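Local coordinates for protein Sf11-rnase (Nicotiana alata, PDB 1IOO) that cleaves RNA as a secreted, monomeric T2-family ribonuclease associated with gametophytic self-incompatibility, by which the flower tells self pollen from non-self, at residues D1-L5 and P172-F178; G159-L163 and K191-R195; K58-D62 and R78-W84. All coordinates share one frame; numbering follows the deposited sequence.

In the fold
From the N terminus, residues 1-5 run into strand 4-10 and meet 172-178, a chain closure spanning almost the entire T2 fold: interaction 1 ties the first strand to the loop and short strand that follow strand 162-170. Within that span interaction 3 closes a much shorter loop, packing helix 57-66 against the junction of helices 74-80 and 82-92. Interaction 2 then joins the start of strand 162-170 to the C-terminal strand 192-194; along the chain it crosses interaction 1, since their segments alternate. Interactions 1 and 2 both reach the five-stranded antiparallel sheet, yet their centres lie about 30 Å apart, on opposite sides of the chain's centre.

Interaction 1. Residues D1-L5 and P172-F178; sequences DFEYL and PNADSMF
Pro172 lays its ring along the backbone of residues 2-4 and overlaps the far end of the Phe2 ring. Its CB comes within 3.8 Å of Phe2 CZ, the two side chains lying alongside but running opposite ways, and Pro172 CA also approaches that ring obliquely. Further round the proline ring, CG and CD meet main-chain oxygens: Pro172 CG lies 3.4 Å from Phe2 O, and Pro172 CD 3.3 Å from Glu3 O. Phe2 gets its ring there by setting CG between its own backbone N and carbonyl carbon (chi1 59°), and Cys95 and Pro36 pack around it. Further along, Leu5 puts CD1 3.6 Å from Pro172 O and 4.2 Å from Ala174 CB; Leu107 of helix 101-113 touches both Leu5 and Ala174, so the helix backs this part of the contact.

No hydrogen bond links the two segments. Each is instead bonded to a sheet neighbour: Glu3 and Tyr4 both bond by backbone to the one residue Asp37, a classic beta bulge at the start of strand 4-10, Leu5 pairs with Phe170, and Phe178 pairs with Cys169. In the antiparallel sheet of this T2 fold, strand 162-170 therefore lies between strands 4-10 and 177-178, while the intervening turn brings Pro172 back over the N terminus.

Past strand 162-170, which pairs with both, Phe178 of strand 177-178 reaches Tyr4. Phe178 CD2 stands 3.5 Å from Tyr4 CB, and the rings are nearly parallel, at 14°, but displaced until little of one covers the other, with centroids 5.9 Å from each other. Glu3 O sits over one face of the Phe178 ring. At the chain start Asp1 OD1 only grazes Pro172, and its salt bridge goes to Arg98, which also touches the proline.

Interaction 2. Residues G159-L163 and K191-R195; sequences GTPEL and KVLFR
Glu162 turns CG between its backbone N and carbonyl carbon (chi1 65°), then runs extended; Arg195 leaves its backbone with CG opposite N and bends at chi3 (-66°), which brings the guanidinium side-on to the carboxylate. Arg195 NE donates to Glu162 OE1 at 2.9 Å, and Arg195 NH2 to Glu162 OE2 at 2.8 Å. Both oxygens lie in or near the guanidinium plane, but the two planes are turned 38° apart, and NH2 approaches OE2 from above the carboxylate plane. Leu193 CD2 lies over one guanidinium face, and Tyr17 adds a cation-pi contact.

Beside the salt bridge the backbones form a single beta bridge centred on Glu162 and Leu193. Leu193 N gives a nearly straight bond to Pro161 O (2.9 Å), and Leu163 N bonds to Leu193 O at 2.7 Å, almost in line with that carbonyl. This joins the start of strand 162-170 to strand 192-194, which itself pairs with strand 130-132. Leu163 CD2 makes a CH-pi contact over one face of the Phe194 ring, 4.2 Å from its centroid; Phe194 also packs on Leu118 and Leu121 of helix 117-123.

One water bridges Pro161 O and Lys191 O. Another accepts from Arg195 N, and Ser14 OG also bonds to Glu162 OE1. Two direct charged bonds plus this polar setting would probably favour an ionised carboxylate on the buried Glu162.

Interaction 3. Residues K58-D62 and R78-W84; sequences KMLND and RTEQPSW
Arg78 reaches Asn61 end-on, both terminal nitrogens converging on one oxygen. Arg78 NH1 donates to Asn61 OD1 at 3.0 Å and Arg78 NH2 to the same OD1 at 3.2 Å; sharing the acceptor bends both bonds, to 146° and 138°. NH1 is tilted modestly from the carbonyl plane, whereas NH2 sits well above it, and the amide and guanidinium planes lie 28° apart. A bend at chi3 swings the arginine head over toward helix 57-66.

The same guanidinium has Leu60 on one face, with CG 3.7 Å above its plane and displaced from the middle of the group. Leu60 CD2 comes 3.6 Å from Arg78 NH2. Leu60 CD1 comes to the edge of the Trp84 ring, 3.5 Å from Trp84 CZ3, the leucine side chain running roughly perpendicular to that of the tryptophan. CD1 also touches the amide end of Gln81, whose NE2 bonds to Arg78 O at 3.0 Å and to Phe55 O, while OE1 bonds to Tyr52.

Gln81, the first residue past helix 74-80 and with positive phi, is also the N-cap of helix 82-92. Outside the two segments, Trp84 meets Trp67 edge-to-face and donates its NE1 to Trp67 O. Gln69, which probably binds the RNA 3'-phosphate, accepts from the backbone N of Ser83 and Trp84; this helix-to-helix junction of the T2 fold thus borders the probable phosphate site, at the start of the helix that carries the catalytic His91.

Interaction 1. Residues D1-L5 and P172-F178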
loop_
_atom_site.group_PDB
_atom_site.type_symbol
_atom_site.label_atom_id
_atom_site.label_comp_id
_atom_site.label_asym_id
_atom_site.label_seq_id
_atom_site.Cartn_x
_atom_site.Cartn_y
_atom_site.Cartn_z
ATOM N N ASP A 1 8.609 2.697 20.847
ATOM C CA ASP A 1 8.889 2.070 19.526
ATOM C C ASP A 1 7.703 1.224 19.073
ATOM O O ASP A 1 7.170 0.421 19.842
ATOM C CB ASP A 1 10.147 1.201 19.617
ATOM C CG ASP A 1 10.465 0.504 18.314
ATOM O OD1 ASP A 1 10.429 1.176 17.265
ATOM O OD2 ASP A 1 10.755 -0.712 18.339
ATOM N N PHE A 2 7.290 1.416 17.826
ATOM C CA PHE A 2 6.168 0.670 17.278
ATOM C C PHE A 2 6.541 -0.795 17.063
ATOM O O PHE A 2 7.715 -1.164 17.138
ATOM C CB PHE A 2 5.681 1.329 15.984
ATOM C CG PHE A 2 6.725 1.418 14.915
ATOM C CD1 PHE A 2 6.728 0.511 13.863
ATOM C CD2 PHE A 2 7.705 2.404 14.955
ATOM C CE1 PHE A 2 7.687 0.581 12.865
ATOM C CE2 PHE A 2 8.674 2.482 13.959
ATOM C CZ PHE A 2 8.664 1.567 12.909
ATOM N N GLU A 3 5.542 -1.624 16.782
ATOM C CA GLU A 3 5.758 -3.060 16.642
ATOM C C GLU A 3 6.132 -3.478 15.220
ATOM O O GLU A 3 6.952 -4.377 15.044
ATOM C CB GLU A 3 4.510 -3.814 17.104
ATOM C CG GLU A 3 4.110 -3.484 18.537
ATOM C CD GLU A 3 2.931 -4.300 19.023
ATOM O OE1 GLU A 3 1.904 -4.343 18.317
ATOM O OE2 GLU A 3 3.029 -4.893 20.119
ATOM N N TYR A 4 5.539 -2.853 14.208
ATOM C CA TYR A 4 5.842 -3.256 12.836
ATOM C C TYR A 4 5.542 -2.161 11.826
ATOM O O TYR A 4 4.909 -1.152 12.137
ATOM C CB TYR A 4 5.022 -4.503 12.475
ATOM C CG TYR A 4 3.521 -4.271 12.459
ATOM C CD1 TYR A 4 2.862 -3.896 11.288
ATOM C CD2 TYR A 4 2.765 -4.383 13.628
ATOM C CE1 TYR A 4 1.490 -3.636 11.283
ATOM C CE2 TYR A 4 1.396 -4.124 13.634
ATOM C CZ TYR A 4 0.764 -3.750 12.466
ATOM O OH TYR A 4 -0.583 -3.465 12.481
ATOM N N LEU A 5 6.030 -2.371 10.608
ATOM C CA LEU A 5 5.772 -1.480 9.491
ATOM C C LEU A 5 4.897 -2.191 8.482
ATOM O O LEU A 5 5.176 -3.333 8.119
ATOM C CB LEU A 5 7.069 -1.101 8.772
ATOM C CG LEU A 5 8.034 -0.074 9.343
ATOM C CD1 LEU A 5 9.284 -0.057 8.474
ATOM C CD2 LEU A 5 7.380 1.301 9.361
ATOM N N PRO A 172 10.297 -3.174 12.526
ATOM C CA PRO A 172 10.552 -1.729 12.545
ATOM C C PRO A 172 11.782 -1.276 11.750
ATOM O O PRO A 172 11.769 -0.206 11.137
ATOM C CB PRO A 172 10.653 -1.425 14.034
ATOM C CG PRO A 172 9.624 -2.359 14.606
ATOM C CD PRO A 172 9.939 -3.656 13.874
ATOM N N ASN A 173 12.835 -2.089 11.756
ATOM C CA ASN A 173 14.061 -1.752 11.030
ATOM C C ASN A 173 13.978 -2.171 9.559
ATOM O O ASN A 173 14.899 -1.919 8.779
ATOM C CB ASN A 173 15.281 -2.405 11.704
ATOM C CG ASN A 173 15.113 -3.897 11.893
ATOM O OD1 ASN A 173 14.121 -4.477 11.458
ATOM N ND2 ASN A 173 16.086 -4.529 12.542
ATOM N N ALA A 174 12.871 -2.814 9.194
ATOM C CA ALA A 174 12.618 -3.252 7.818
ATOM C C ALA A 174 13.646 -4.275 7.334
ATOM O O ALA A 174 13.834 -4.450 6.131
ATOM C CB ALA A 174 12.604 -2.049 6.880
ATOM N N ASP A 175 14.284 -4.974 8.267
ATOM C CA ASP A 175 15.301 -5.958 7.905
ATOM C C ASP A 175 14.721 -7.371 7.844
ATOM O O ASP A 175 15.339 -8.280 7.281
ATOM C CB ASP A 175 16.448 -5.911 8.915
ATOM C CG ASP A 175 16.075 -6.534 10.243
ATOM O OD1 ASP A 175 14.889 -6.462 10.615
ATOM O OD2 ASP A 175 16.968 -7.089 10.919
ATOM N N SER A 176 13.537 -7.551 8.421
ATOM C CA SER A 176 12.891 -8.863 8.439
ATOM C C SER A 176 11.385 -8.751 8.213
ATOM O O SER A 176 10.805 -7.671 8.332
ATOM C CB SER A 176 13.132 -9.554 9.782
ATOM O OG SER A 176 14.514 -9.645 10.077
ATOM N N MET A 177 10.757 -9.878 7.894
ATOM C CA MET A 177 9.318 -9.911 7.676
ATOM C C MET A 177 8.568 -10.011 9.002
ATOM O O MET A 177 9.137 -10.396 10.026
ATOM C CB MET A 177 8.939 -11.094 6.785
ATOM C CG MET A 177 9.589 -11.057 5.416
ATOM S SD MET A 177 9.227 -9.511 4.560
ATOM C CE MET A 177 9.386 -10.014 2.875
ATOM N N PHE A 178 7.289 -9.650 8.976
ATOM C CA PHE A 178 6.451 -9.689 10.168
ATOM C C PHE A 178 5.008 -10.000 9.792
ATOM O O PHE A 178 4.543 -9.615 8.719
ATOM C CB PHE A 178 6.514 -8.345 10.904
ATOM C CG PHE A 178 6.108 -8.423 12.352
ATOM C CD1 PHE A 178 6.965 -8.987 13.297
ATOM C CD2 PHE A 178 4.872 -7.940 12.770
ATOM C CE1 PHE A 178 6.597 -9.070 14.639
ATOM C CE2 PHE A 178 4.490 -8.018 14.113
ATOM C CZ PHE A 178 5.357 -8.584 15.049
#

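Interaction 2. Residues G159-L163 and K191-R195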
loop_
_atom_site.group_PDB
_atom_site.type_symbol
_atom_site.label_atom_id
_atom_site.label_comp_id
_atom_site.label_asym_id
_atom_site.label_seq_id
_atom_site.Cartn_x
_atom_site.Cartn_y
_atom_site.Cartn_z
ATOM N N GLY A 159 -22.031 -7.100 -1.984
ATOM C CA GLY A 159 -22.033 -8.498 -2.368
ATOM C C GLY A 159 -20.962 -8.863 -3.378
ATOM O O GLY A 159 -20.833 -10.029 -3.751
ATOM N N THR A 160 -20.194 -7.876 -3.826
ATOM C CA THR A 160 -19.129 -8.127 -4.787
ATOM C C THR A 160 -17.786 -7.655 -4.247
ATOM O O THR A 160 -17.279 -6.604 -4.640
ATOM C CB THR A 160 -19.390 -7.425 -6.131
ATOM O OG1 THR A 160 -20.683 -7.801 -6.619
ATOM C CG2 THR A 160 -18.342 -7.841 -7.159
ATOM N N PRO A 161 -17.197 -8.427 -3.325
ATOM C CA PRO A 161 -15.906 -7.988 -2.801
ATOM C C PRO A 161 -14.835 -8.048 -3.875
ATOM O O PRO A 161 -14.849 -8.937 -4.732
ATOM C CB PRO A 161 -15.647 -8.968 -1.659
ATOM C CG PRO A 161 -16.325 -10.220 -2.129
ATOM C CD PRO A 161 -17.631 -9.682 -2.692
ATOM N N GLU A 162 -13.919 -7.088 -3.843
ATOM C CA GLU A 162 -12.840 -7.057 -4.807
ATOM C C GLU A 162 -11.524 -6.694 -4.147
ATOM O O GLU A 162 -11.500 -6.033 -3.108
ATOM C CB GLU A 162 -13.145 -6.075 -5.936
ATOM C CG GLU A 162 -13.234 -4.619 -5.543
ATOM C CD GLU A 162 -13.515 -3.747 -6.747
ATOM O OE1 GLU A 162 -12.555 -3.363 -7.449
ATOM O OE2 GLU A 162 -14.703 -3.469 -7.004
ATOM N N LEU A 163 -10.430 -7.158 -4.740
ATOM C CA LEU A 163 -9.105 -6.865 -4.217
ATOM C C LEU A 163 -8.832 -5.379 -4.324
ATOM O O LEU A 163 -8.776 -4.833 -5.422
ATOM C CB LEU A 163 -8.053 -7.662 -4.992
ATOM C CG LEU A 163 -6.627 -7.613 -4.441
ATOM C CD1 LEU A 163 -6.588 -8.189 -3.031
ATOM C CD2 LEU A 163 -5.713 -8.406 -5.360
ATOM N N LYS A 191 -16.201 -15.514 -3.776
ATOM C CA LYS A 191 -14.934 -15.221 -4.419
ATOM C C LYS A 191 -14.651 -13.722 -4.419
ATOM O O LYS A 191 -15.553 -12.903 -4.220
ATOM C CB LYS A 191 -14.917 -15.772 -5.847
ATOM C CG LYS A 191 -14.918 -17.300 -5.905
ATOM C CD LYS A 191 -14.545 -17.808 -7.287
ATOM C CE LYS A 191 -14.430 -19.326 -7.308
ATOM N NZ LYS A 191 -13.893 -19.814 -8.614
ATOM N N VAL A 192 -13.388 -13.375 -4.635
ATOM C CA VAL A 192 -12.951 -11.990 -4.655
ATOM C C VAL A 192 -12.569 -11.561 -6.067
ATOM O O VAL A 192 -11.773 -12.220 -6.737
ATOM C CB VAL A 192 -11.726 -11.800 -3.729
ATOM C CG1 VAL A 192 -11.257 -10.354 -3.755
ATOM C CG2 VAL A 192 -12.087 -12.216 -2.316
ATOM N N LEU A 193 -13.133 -10.445 -6.514
ATOM C CA LEU A 193 -12.855 -9.936 -7.842
ATOM C C LEU A 193 -11.486 -9.256 -7.923
ATOM O O LEU A 193 -11.107 -8.489 -7.042
ATOM C CB LEU A 193 -13.930 -8.915 -8.244
ATOM C CG LEU A 193 -13.712 -8.162 -9.559
ATOM C CD1 LEU A 193 -13.746 -9.143 -10.723
ATOM C CD2 LEU A 193 -14.787 -7.090 -9.722
ATOM N N PHE A 194 -10.733 -9.598 -8.964
ATOM C CA PHE A 194 -9.472 -8.934 -9.274
ATOM C C PHE A 194 -9.724 -8.060 -10.496
ATOM O O PHE A 194 -9.626 -8.514 -11.631
ATOM C CB PHE A 194 -8.384 -9.992 -9.554
ATOM C CG PHE A 194 -6.964 -9.462 -9.561
ATOM C CD1 PHE A 194 -6.666 -8.150 -9.195
ATOM C CD2 PHE A 194 -5.913 -10.300 -9.939
ATOM C CE1 PHE A 194 -5.347 -7.681 -9.205
ATOM C CE2 PHE A 194 -4.592 -9.841 -9.953
ATOM C CZ PHE A 194 -4.307 -8.530 -9.586
ATOM N N ARG A 195 -10.117 -6.815 -10.246
ATOM C CA ARG A 195 -10.550 -5.918 -11.317
ATOM C C ARG A 195 -9.501 -5.675 -12.386
ATOM O O ARG A 195 -8.340 -5.389 -12.101
ATOM C CB ARG A 195 -11.037 -4.593 -10.739
ATOM C CG ARG A 195 -11.758 -3.722 -11.761
ATOM C CD ARG A 195 -12.395 -2.518 -11.084
ATOM N NE ARG A 195 -13.464 -2.901 -10.165
ATOM C CZ ARG A 195 -14.683 -3.269 -10.546
ATOM N NH1 ARG A 195 -15.000 -3.301 -11.835
ATOM N NH2 ARG A 195 -15.586 -3.618 -9.641
HETATM O O HOH W 1 -16.738 -10.745 -5.454
HETATM O O HOH W 2 -10.155 -5.330 -7.720
#

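Interaction 3. Residues K58-D62 and R78-W84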
loop_
_atom_site.group_PDB
_atom_site.type_symbol
_atom_site.label_atom_id
_atom_site.label_comp_id
_atom_site.label_asym_id
_atom_site.label_seq_id
_atom_site.Cartn_x
_atom_site.Cartn_y
_atom_site.Cartn_z
ATOM N N LYS A 58 14.990 13.321 -9.142
ATOM C CA LYS A 58 14.830 11.870 -9.206
ATOM C C LYS A 58 13.790 11.357 -8.219
ATOM O O LYS A 58 12.911 10.584 -8.595
ATOM C CB LYS A 58 16.160 11.158 -8.947
ATOM C CG LYS A 58 16.071 9.643 -9.092
ATOM C CD LYS A 58 17.395 8.974 -8.756
ATOM C CE LYS A 58 17.338 7.468 -8.975
ATOM N NZ LYS A 58 16.343 6.788 -8.099
ATOM N N MET A 59 13.907 11.754 -6.956
ATOM C CA MET A 59 12.956 11.300 -5.944
ATOM C C MET A 59 11.529 11.642 -6.350
ATOM O O MET A 59 10.613 10.837 -6.175
ATOM C CB MET A 59 13.277 11.916 -4.578
ATOM C CG MET A 59 12.336 11.477 -3.455
ATOM S SD MET A 59 12.300 9.682 -3.145
ATOM C CE MET A 59 13.449 9.555 -1.788
ATOM N N LEU A 60 11.342 12.840 -6.896
ATOM C CA LEU A 60 10.025 13.264 -7.334
ATOM C C LEU A 60 9.512 12.374 -8.466
ATOM O O LEU A 60 8.365 11.934 -8.443
ATOM C CB LEU A 60 10.049 14.736 -7.769
ATOM C CG LEU A 60 8.761 15.306 -8.373
ATOM C CD1 LEU A 60 7.566 15.023 -7.469
ATOM C CD2 LEU A 60 8.937 16.804 -8.564
ATOM N N ASN A 61 10.365 12.100 -9.451
ATOM C CA ASN A 61 9.961 11.241 -10.556
ATOM C C ASN A 61 9.679 9.824 -10.077
ATOM O O ASN A 61 8.748 9.173 -10.550
ATOM C CB ASN A 61 11.036 11.191 -11.645
ATOM C CG ASN A 61 11.135 12.484 -12.418
ATOM O OD1 ASN A 61 10.125 13.126 -12.708
ATOM N ND2 ASN A 61 12.356 12.869 -12.774
ATOM N N ASP A 62 10.492 9.341 -9.143
ATOM C CA ASP A 62 10.313 7.996 -8.612
ATOM C C ASP A 62 8.993 7.873 -7.863
ATOM O O ASP A 62 8.257 6.901 -8.042
ATOM C CB ASP A 62 11.459 7.609 -7.668
ATOM C CG ASP A 62 12.763 7.322 -8.401
ATOM O OD1 ASP A 62 12.729 7.048 -9.617
ATOM O OD2 ASP A 62 13.826 7.353 -7.749
ATOM N N ARG A 78 2.703 16.728 -8.426
ATOM C CA ARG A 78 4.152 16.905 -8.437
ATOM C C ARG A 78 4.584 18.183 -7.727
ATOM O O ARG A 78 5.654 18.233 -7.120
ATOM C CB ARG A 78 4.666 16.943 -9.876
ATOM C CG ARG A 78 4.631 15.609 -10.607
ATOM C CD ARG A 78 5.102 15.786 -12.041
ATOM N NE ARG A 78 6.484 16.248 -12.093
ATOM C CZ ARG A 78 7.542 15.444 -12.053
ATOM N NH1 ARG A 78 7.379 14.131 -11.973
ATOM N NH2 ARG A 78 8.768 15.957 -12.070
ATOM N N THR A 79 3.745 19.210 -7.799
ATOM C CA THR A 79 4.070 20.506 -7.219
ATOM C C THR A 79 3.715 20.602 -5.734
ATOM O O THR A 79 4.568 20.940 -4.911
ATOM C CB THR A 79 3.338 21.648 -7.965
ATOM O OG1 THR A 79 3.708 21.626 -9.349
ATOM C CG2 THR A 79 3.722 23.000 -7.376
ATOM N N GLU A 80 2.467 20.296 -5.388
ATOM C CA GLU A 80 2.014 20.453 -4.008
ATOM C C GLU A 80 2.102 19.162 -3.194
ATOM O O GLU A 80 1.975 19.195 -1.969
ATOM C CB GLU A 80 0.601 21.033 -3.984
ATOM C CG GLU A 80 0.468 22.347 -4.753
ATOM C CD GLU A 80 1.566 23.347 -4.425
ATOM O OE1 GLU A 80 1.924 23.479 -3.239
ATOM O OE2 GLU A 80 2.067 24.010 -5.357
ATOM N N GLN A 81 2.284 18.029 -3.871
ATOM C CA GLN A 81 2.483 16.733 -3.198
ATOM C C GLN A 81 1.542 16.551 -1.987
ATOM O O GLN A 81 1.973 16.173 -0.894
ATOM C CB GLN A 81 3.959 16.673 -2.770
ATOM C CG GLN A 81 4.887 16.929 -3.972
ATOM C CD GLN A 81 6.359 17.054 -3.645
ATOM O OE1 GLN A 81 6.828 16.638 -2.587
ATOM N NE2 GLN A 81 7.106 17.627 -4.582
ATOM N N PRO A 82 0.234 16.719 -2.197
ATOM C CA PRO A 82 -0.747 16.594 -1.116
ATOM C C PRO A 82 -0.819 15.247 -0.401
ATOM O O PRO A 82 -0.919 15.199 0.826
ATOM C CB PRO A 82 -2.057 16.966 -1.802
ATOM C CG PRO A 82 -1.852 16.477 -3.197
ATOM C CD PRO A 82 -0.434 16.892 -3.501
ATOM N N SER A 83 -0.784 14.153 -1.152
ATOM C CA SER A 83 -0.907 12.839 -0.538
ATOM C C SER A 83 0.368 12.412 0.160
ATOM O O SER A 83 0.314 11.823 1.237
ATOM C CB SER A 83 -1.346 11.799 -1.563
ATOM O OG SER A 83 -2.625 12.151 -2.056
ATOM N N TRP A 84 1.517 12.692 -0.449
ATOM C CA TRP A 84 2.777 12.350 0.186
ATOM C C TRP A 84 2.924 13.103 1.499
ATOM O O TRP A 84 3.350 12.534 2.505
ATOM C CB TRP A 84 3.962 12.654 -0.736
ATOM C CG TRP A 84 3.892 11.893 -2.021
ATOM C CD1 TRP A 84 3.296 10.670 -2.221
ATOM C CD2 TRP A 84 4.390 12.310 -3.303
ATOM N NE1 TRP A 84 3.383 10.318 -3.547
ATOM C CE2 TRP A 84 4.047 11.301 -4.231
ATOM C CE3 TRP A 84 5.087 13.440 -3.757
ATOM C CZ2 TRP A 84 4.373 11.386 -5.589
ATOM C CZ3 TRP A 84 5.413 13.526 -5.117
ATOM C CH2 TRP A 84 5.052 12.501 -6.011
#